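Local coordinates for protein alkaline phosphatase (Thermus thermophilus, PDB 7KWD) that probably hydrolyses phosphate monoesters as a homodimeric, metal-dependent alkaline phosphatase that binds two zinc ions and one magnesium ion, at residues L170-A174 with E175-G179; G243-L247 with K248-Q252; Q345-S348 with F349-L353. All coordinates share one frame; numbering follows the deposited sequence.

Contact 1. Residues L170-A174 with E175-G179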
loop_
_atom_site.group_PDB
_atom_site.type_symbol
_atom_site.label_atom_id
_atom_site.label_comp_id
_atom_site.label_asym_id
_atom_site.label_seq_id
_atom_site.Cartn_x
_atom_site.Cartn_y
_atom_site.Cartn_z
ATOM N N LEU A 170 18.059 26.426 19.165
ATOM C CA LEU A 170 19.255 27.111 19.646
ATOM C C LEU A 170 19.662 26.599 21.022
ATOM O O LEU A 170 20.841 26.359 21.278
ATOM C CB LEU A 170 19.003 28.619 19.686
ATOM C CG LEU A 170 20.123 29.521 20.213
ATOM C CD1 LEU A 170 21.407 29.403 19.372
ATOM C CD2 LEU A 170 19.650 30.988 20.269
ATOM N N GLU A 171 18.692 26.439 21.926
ATOM C CA GLU A 171 19.011 25.982 23.274
ATOM C C GLU A 171 19.419 24.513 23.268
ATOM O O GLU A 171 20.340 24.116 23.990
ATOM C CB GLU A 171 17.816 26.206 24.206
ATOM C CG GLU A 171 18.137 25.923 25.685
ATOM C CD GLU A 171 16.893 25.947 26.553
ATOM O OE1 GLU A 171 15.832 26.380 26.037
ATOM O OE2 GLU A 171 16.971 25.527 27.739
ATOM N N PHE A 172 18.775 23.691 22.428
ATOM C CA PHE A 172 19.169 22.285 22.353
ATOM C C PHE A 172 20.606 22.145 21.881
ATOM O O PHE A 172 21.378 21.348 22.430
ATOM C CB PHE A 172 18.225 21.512 21.432
ATOM C CG PHE A 172 18.553 20.035 21.341
ATOM C CD1 PHE A 172 18.285 19.171 22.401
ATOM C CD2 PHE A 172 19.161 19.522 20.211
ATOM C CE1 PHE A 172 18.605 17.800 22.310
ATOM C CE2 PHE A 172 19.489 18.148 20.108
ATOM C CZ PHE A 172 19.212 17.296 21.159
ATOM N N GLY A 173 20.994 22.926 20.883
ATOM C CA GLY A 173 22.378 22.947 20.451
ATOM C C GLY A 173 22.855 21.808 19.571
ATOM O O GLY A 173 24.021 21.392 19.678
ATOM N N ALA A 174 22.012 21.300 18.670
ATOM C CA ALA A 174 22.484 20.232 17.786
ATOM C C ALA A 174 23.611 20.749 16.903
ATOM O O ALA A 174 23.662 21.939 16.558
ATOM C CB ALA A 174 21.352 19.684 16.915
ATOM N N GLU A 175 24.507 19.836 16.514
ATOM C CA GLU A 175 25.688 20.249 15.774
ATOM C C GLU A 175 25.355 20.687 14.360
ATOM O O GLU A 175 26.065 21.535 13.796
ATOM C CB GLU A 175 26.719 19.114 15.765
ATOM C CG GLU A 175 27.579 19.027 17.048
ATOM C CD GLU A 175 26.869 18.379 18.272
ATOM O OE1 GLU A 175 25.648 18.012 18.215
ATOM O OE2 GLU A 175 27.557 18.245 19.315
ATOM N N VAL A 176 24.305 20.132 13.768
ATOM C CA VAL A 176 23.916 20.447 12.399
ATOM C C VAL A 176 22.392 20.568 12.310
ATOM O O VAL A 176 21.668 19.643 12.678
ATOM C CB VAL A 176 24.381 19.378 11.378
ATOM C CG1 VAL A 176 23.835 19.698 9.973
ATOM C CG2 VAL A 176 25.890 19.248 11.358
ATOM N N TYR A 177 21.922 21.667 11.730
ATOM C CA TYR A 177 20.526 21.893 11.392
ATOM C C TYR A 177 20.480 22.396 9.955
ATOM O O TYR A 177 21.006 23.475 9.673
ATOM C CB TYR A 177 19.888 22.965 12.277
ATOM C CG TYR A 177 19.751 22.706 13.748
ATOM C CD1 TYR A 177 18.774 21.842 14.233
ATOM C CD2 TYR A 177 20.530 23.396 14.661
ATOM C CE1 TYR A 177 18.609 21.648 15.592
ATOM C CE2 TYR A 177 20.393 23.193 16.018
ATOM C CZ TYR A 177 19.423 22.327 16.482
ATOM O OH TYR A 177 19.270 22.131 17.828
ATOM N N LEU A 178 19.818 21.661 9.063
ATOM C CA LEU A 178 19.737 22.039 7.660
ATOM C C LEU A 178 18.336 21.797 7.146
ATOM O O LEU A 178 17.793 20.704 7.316
ATOM C CB LEU A 178 20.710 21.244 6.801
ATOM C CG LEU A 178 22.186 21.395 7.078
ATOM C CD1 LEU A 178 22.949 20.350 6.313
ATOM C CD2 LEU A 178 22.672 22.805 6.730
ATOM N N GLY A 179 17.768 22.806 6.500
ATOM C CA GLY A 179 16.440 22.685 5.919
ATOM C C GLY A 179 15.913 24.046 5.494
ATOM O O GLY A 179 16.692 24.965 5.212
#

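Contact 2. Residues G243-L247 with K248-Q252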
loop_
_atom_site.group_PDB
_atom_site.type_symbol
_atom_site.label_atom_id
_atom_site.label_comp_id
_atom_site.label_asym_id
_atom_site.label_seq_id
_atom_site.Cartn_x
_atom_site.Cartn_y
_atom_site.Cartn_z
ATOM N N GLY A 243 17.626 28.161 -7.000
ATOM C CA GLY A 243 18.897 28.113 -6.309
ATOM C C GLY A 243 18.762 27.612 -4.885
ATOM O O GLY A 243 19.035 28.345 -3.919
ATOM N N VAL A 244 18.325 26.371 -4.748
ATOM C CA VAL A 244 18.171 25.727 -3.442
ATOM C C VAL A 244 18.951 24.424 -3.492
ATOM O O VAL A 244 19.179 23.845 -4.565
ATOM C CB VAL A 244 16.674 25.480 -3.087
ATOM C CG1 VAL A 244 15.977 26.797 -2.994
ATOM C CG2 VAL A 244 15.998 24.604 -4.140
ATOM N N PRO A 245 19.382 23.927 -2.325
ATOM C CA PRO A 245 20.140 22.668 -2.329
ATOM C C PRO A 245 19.205 21.486 -2.519
ATOM O O PRO A 245 18.003 21.563 -2.249
ATOM C CB PRO A 245 20.824 22.644 -0.963
ATOM C CG PRO A 245 19.996 23.549 -0.076
ATOM C CD PRO A 245 19.174 24.458 -0.958
ATOM N N SER A 246 19.759 20.415 -3.078
ATOM C CA SER A 246 19.111 19.112 -3.057
ATOM C C SER A 246 19.267 18.484 -1.672
ATOM O O SER A 246 20.153 18.845 -0.895
ATOM C CB SER A 246 19.736 18.178 -4.102
ATOM O OG SER A 246 21.114 17.964 -3.800
ATOM N N LEU A 247 18.423 17.505 -1.370
ATOM C CA LEU A 247 18.633 16.790 -0.111
ATOM C C LEU A 247 20.055 16.227 -0.049
ATOM O O LEU A 247 20.735 16.327 0.987
ATOM C CB LEU A 247 17.576 15.709 0.049
ATOM C CG LEU A 247 17.563 15.027 1.432
ATOM C CD1 LEU A 247 17.408 16.029 2.548
ATOM C CD2 LEU A 247 16.421 14.001 1.451
ATOM N N LYS A 248 20.540 15.672 -1.167
ATOM C CA LYS A 248 21.897 15.127 -1.192
ATOM C C LYS A 248 22.926 16.170 -0.790
ATOM O O LYS A 248 23.830 15.892 0.023
ATOM C CB LYS A 248 22.223 14.595 -2.597
ATOM C CG LYS A 248 23.652 14.019 -2.727
ATOM C CD LYS A 248 23.885 13.568 -4.180
ATOM C CE LYS A 248 25.195 12.797 -4.367
ATOM N NZ LYS A 248 25.387 12.496 -5.822
ATOM N N GLU A 249 22.832 17.372 -1.367
ATOM C CA GLU A 249 23.812 18.416 -1.057
ATOM C C GLU A 249 23.823 18.736 0.428
ATOM O O GLU A 249 24.874 19.037 1.003
ATOM C CB GLU A 249 23.513 19.689 -1.866
ATOM C CG GLU A 249 24.012 19.612 -3.323
ATOM C CD GLU A 249 23.513 20.739 -4.237
ATOM O OE1 GLU A 249 22.378 21.256 -4.072
ATOM O OE2 GLU A 249 24.276 21.095 -5.148
ATOM N N MET A 250 22.654 18.717 1.057
ATOM C CA MET A 250 22.588 18.986 2.491
ATOM C C MET A 250 23.216 17.846 3.285
ATOM O O MET A 250 24.012 18.090 4.196
ATOM C CB MET A 250 21.130 19.222 2.900
ATOM C CG MET A 250 20.599 20.590 2.451
ATOM S SD MET A 250 19.002 21.052 3.122
ATOM C CE MET A 250 17.838 20.306 2.176
ATOM N N VAL A 251 22.914 16.588 2.930
ATOM C CA VAL A 251 23.572 15.471 3.617
ATOM C C VAL A 251 25.095 15.512 3.424
ATOM O O VAL A 251 25.860 15.255 4.367
ATOM C CB VAL A 251 22.970 14.134 3.147
ATOM C CG1 VAL A 251 23.733 12.993 3.742
ATOM C CG2 VAL A 251 21.481 14.033 3.565
ATOM N N GLN A 252 25.565 15.813 2.202
ATOM C CA GLN A 252 27.017 15.850 1.971
ATOM C C GLN A 252 27.709 16.812 2.930
ATOM O O GLN A 252 28.845 16.555 3.351
ATOM C CB GLN A 252 27.329 16.257 0.529
ATOM C CG GLN A 252 26.890 15.243 -0.488
ATOM C CD GLN A 252 27.149 15.679 -1.927
ATOM O OE1 GLN A 252 26.552 16.653 -2.431
ATOM N NE2 GLN A 252 27.993 14.912 -2.628
HETATM O O HOH W 1 20.891 22.402 -5.939
#

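Contact 3. Residues Q345-S348 with F349-L353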
loop_
_atom_site.group_PDB
_atom_site.type_symbol
_atom_site.label_atom_id
_atom_site.label_comp_id
_atom_site.label_asym_id
_atom_site.label_seq_id
_atom_site.Cartn_x
_atom_site.Cartn_y
_atom_site.Cartn_z
ATOM N N GLN A 345 7.010 15.961 -17.310
ATOM C CA GLN A 345 6.705 16.946 -16.273
ATOM C C GLN A 345 7.946 17.744 -15.900
ATOM O O GLN A 345 9.064 17.230 -15.889
ATOM C CB GLN A 345 6.107 16.262 -15.051
ATOM C CG GLN A 345 4.774 15.644 -15.372
ATOM C CD GLN A 345 3.980 15.336 -14.151
ATOM O OE1 GLN A 345 4.378 15.679 -13.057
ATOM N NE2 GLN A 345 2.832 14.703 -14.332
ATOM N N ARG A 346 7.741 19.042 -15.648
ATOM C CA ARG A 346 8.831 19.968 -15.397
ATOM C C ARG A 346 8.589 20.852 -14.173
ATOM O O ARG A 346 9.473 21.651 -13.825
ATOM C CB ARG A 346 9.084 20.873 -16.626
ATOM C CG ARG A 346 9.630 20.159 -17.868
ATOM C CD ARG A 346 11.090 19.764 -17.701
ATOM N NE ARG A 346 11.554 19.023 -18.861
ATOM C CZ ARG A 346 11.406 17.714 -19.028
ATOM N NH1 ARG A 346 10.814 16.971 -18.096
ATOM N NH2 ARG A 346 11.874 17.142 -20.124
ATOM N N ALA A 347 7.433 20.746 -13.515
ATOM C CA ALA A 347 7.211 21.506 -12.288
ATOM C C ALA A 347 6.076 20.863 -11.492
ATOM O O ALA A 347 5.291 20.059 -12.008
ATOM C CB ALA A 347 6.885 22.982 -12.592
ATOM N N SER A 348 6.018 21.219 -10.214
ATOM C CA SER A 348 4.959 20.755 -9.335
ATOM C C SER A 348 3.722 21.647 -9.432
ATOM O O SER A 348 3.781 22.778 -9.899
ATOM C CB SER A 348 5.454 20.774 -7.891
ATOM O OG SER A 348 5.734 22.121 -7.490
ATOM N N PHE A 349 2.596 21.129 -8.936
ATOM C CA PHE A 349 1.397 21.946 -8.766
ATOM C C PHE A 349 1.679 23.190 -7.924
ATOM O O PHE A 349 1.053 24.232 -8.126
ATOM C CB PHE A 349 0.298 21.114 -8.101
ATOM C CG PHE A 349 -0.377 20.103 -9.011
ATOM C CD1 PHE A 349 -0.372 20.253 -10.386
ATOM C CD2 PHE A 349 -1.043 19.009 -8.471
ATOM C CE1 PHE A 349 -1.017 19.337 -11.193
ATOM C CE2 PHE A 349 -1.673 18.093 -9.274
ATOM C CZ PHE A 349 -1.669 18.263 -10.639
ATOM N N GLU A 350 2.579 23.080 -6.948
ATOM C CA GLU A 350 2.888 24.196 -6.056
ATOM C C GLU A 350 3.544 25.324 -6.817
ATOM O O GLU A 350 3.250 26.504 -6.588
ATOM C CB GLU A 350 3.797 23.708 -4.926
ATOM C CG GLU A 350 4.461 24.801 -4.096
ATOM C CD GLU A 350 5.339 24.224 -2.977
ATOM O OE1 GLU A 350 6.581 24.200 -3.136
ATOM O OE2 GLU A 350 4.786 23.784 -1.947
ATOM N N HIS A 351 4.443 24.970 -7.728
ATOM C CA HIS A 351 5.117 25.980 -8.533
ATOM C C HIS A 351 4.174 26.553 -9.574
ATOM O O HIS A 351 4.088 27.775 -9.734
ATOM C CB HIS A 351 6.332 25.351 -9.163
ATOM C CG HIS A 351 7.143 26.281 -9.988
ATOM N ND1 HIS A 351 8.152 27.049 -9.457
ATOM C CD2 HIS A 351 7.121 26.537 -11.315
ATOM C CE1 HIS A 351 8.723 27.735 -10.427
ATOM N NE2 HIS A 351 8.120 27.439 -11.564
ATOM N N MET A 352 3.410 25.689 -10.244
ATOM C CA MET A 352 2.360 26.160 -11.135
ATOM C C MET A 352 1.476 27.183 -10.437
ATOM O O MET A 352 1.270 28.284 -10.947
ATOM C CB MET A 352 1.534 24.976 -11.645
ATOM C CG MET A 352 2.336 24.057 -12.603
ATOM S SD MET A 352 1.545 22.461 -13.008
ATOM C CE MET A 352 0.031 23.122 -13.837
ATOM N N LEU A 353 0.954 26.843 -9.255
ATOM C CA LEU A 353 0.088 27.777 -8.545
ATOM C C LEU A 353 0.816 29.094 -8.291
ATOM O O LEU A 353 0.246 30.180 -8.437
ATOM C CB LEU A 353 -0.369 27.164 -7.236
ATOM C CG LEU A 353 -1.777 26.604 -7.092
ATOM C CD1 LEU A 353 -2.526 26.474 -8.397
ATOM C CD2 LEU A 353 -1.755 25.236 -6.375
#

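Contact 1. Residues L170-A174 with E175-G179
Phe172, in the last turn of helix 162-172, meets Tyr177 through the rim of its ring. Its CD2 lies 3.5 Å from Tyr177 OH, and the hydroxyl sits in the plane of the phenyl ring. CG of Phe172 is anti to the backbone N (chi1 -178°), which brings the ring edge beside this oxygen. Gly173 is where the chain leaves the helix. Its phi is positive (79°), a value easily reached by glycine, and it turns the chain toward the strand. Its N passes 3.6 Å from Tyr177 OH. Ala174 carries most of the contact. Its backbone N donates to Tyr177 OH over 3.0 Å, with an N-H...O angle of 161°. The same residue covers one face of the tyrosine ring: Ala174 CB stands 3.3 Å from Tyr177 CZ, which is close packing. The phenol is thus held by its oxygen and by one face. Its hydroxyl has a further hydrogen bond to a residue flanking the segments. Glu175 bends at chi2, so that OE1 comes back to 3.7 Å from Ala174 C. This oxygen accepts from Val136 N. The whole is a tight helix-to-strand connection. Strand 176-178 runs parallel to strands 135-140 and 222-225, which flank it. Tyr177 also stacks on Tyr169, one helical turn before Gly173, and touches Phe200 of helix 196-202. Val176 and Leu178 pack instead on helix 247-259.

Contact 2. Residues G243-L247 with K248-Q252
Ser246 and Glu249 exchange two hydrogen bonds at the start of helix 247-259. Ser246 N donates to Glu249 OE1 over 2.9 Å, at 161°. The carboxylate oxygen is met on its anti side, 21° out of the carboxylate plane. In return Glu249 N donates to Ser246 OG over 3.0 Å. The serine OG lies between its own backbone N and carbonyl carbon (chi1 62°), which turns it to the amide of the first turn. This reciprocal pair is a capping box, with Ser246 as the N-cap. A water links the box to the preceding loop, donating to Glu249 OE1 at 2.6 Å and to Val244 O. With an alanine at Glu249, Ser246 N would probably lose its acceptor and the water would keep Val244 O alone, leaving half the box and a less firmly fixed turn into the helix. Backbone bonds continue the helix: Met250 N donates to Ser246 O, and Val251 N to Leu247 O at 2.9 Å. Beside the box, Glu249 OE1 rests 3.2 Å from Pro245 CA. On the inner side, Pro245 CG lies 3.9 Å from Met250 CG, the two side chains crossing at a slant. Met250 bends at chi3, and its CE comes within 4.3 Å of Leu247 CD1. Both Pro245 and Met250 also touch Phe226. Leu247 reaches inward onto Val139, Val269 and Ala271 of strands 135-140 and 265-271. Its side chain is about 6 Å from that of Glu270, a magnesium ligand.

Contact 3. Residues Q345-S348 with F349-L353
Ser348 is gripped from several sides, and the contact is tightest around it. Its OG accepts from His351 N over 3.1 Å, with an N-H...O angle of 155°. The oxygen lies between its own backbone N and carbonyl carbon (chi1 64°), over the amides of the first turn. Asp236 OD2 is a second partner of this buried hydroxyl. Ser348 O takes Met352 N at 3.0 Å in an almost straight bond of 178°. Met352 packs its own side chain against the same carbonyl, with CG 3.3 Å from Ser348 O. Its SD then reaches the edge of the Phe349 ring, in the ring plane, 3.9 Å from Phe349 CD1. This side is buried: Phe349 and Met352 both touch Met409 of helix 406-412, and Met352 also touches Phe369 of helix 362-373. The other side is looser. His351 and Glu350 are only partly buried. Ala347 CB meets His351 CD2 at 3.8 Å, a single van der Waals touch. CG of His351 is anti to the backbone N, and CD2 is the ring atom turned to the alanine methyl. Glu350 lays its CB 3.6 Å from Ser348 OG, but its carboxylate leads away to a salt bridge with Arg273. Asp282, which accepts from Phe349 N, adds a second acceptor at this helix start, where carboxylates are probably favoured by the helix dipole. The arrangement is a serine N-cap opening helix 349-356.

Overall arrangement
All three contacts are local and mark the ends of helices. Contact 1 closes helix 162-172 with a glycine and passes into a strand, whereas contacts 2 and 3 each open a helix with a serine N-cap. The caps differ: contact 2 completes its box with a glutamate of its own first turn, while contact 3 borrows acidic side chains from other parts of the chain. Contact 3 is the most buried; contacts 1 and 2 are partly buried. Contacts 1 and 2 touch, Leu178 CD1 lying 3.3 Å from Met250 O, so strand 176-178 and helix 247-259 pack together. Contact 3 stands apart, its nearest atoms about 9 Å from contact 2.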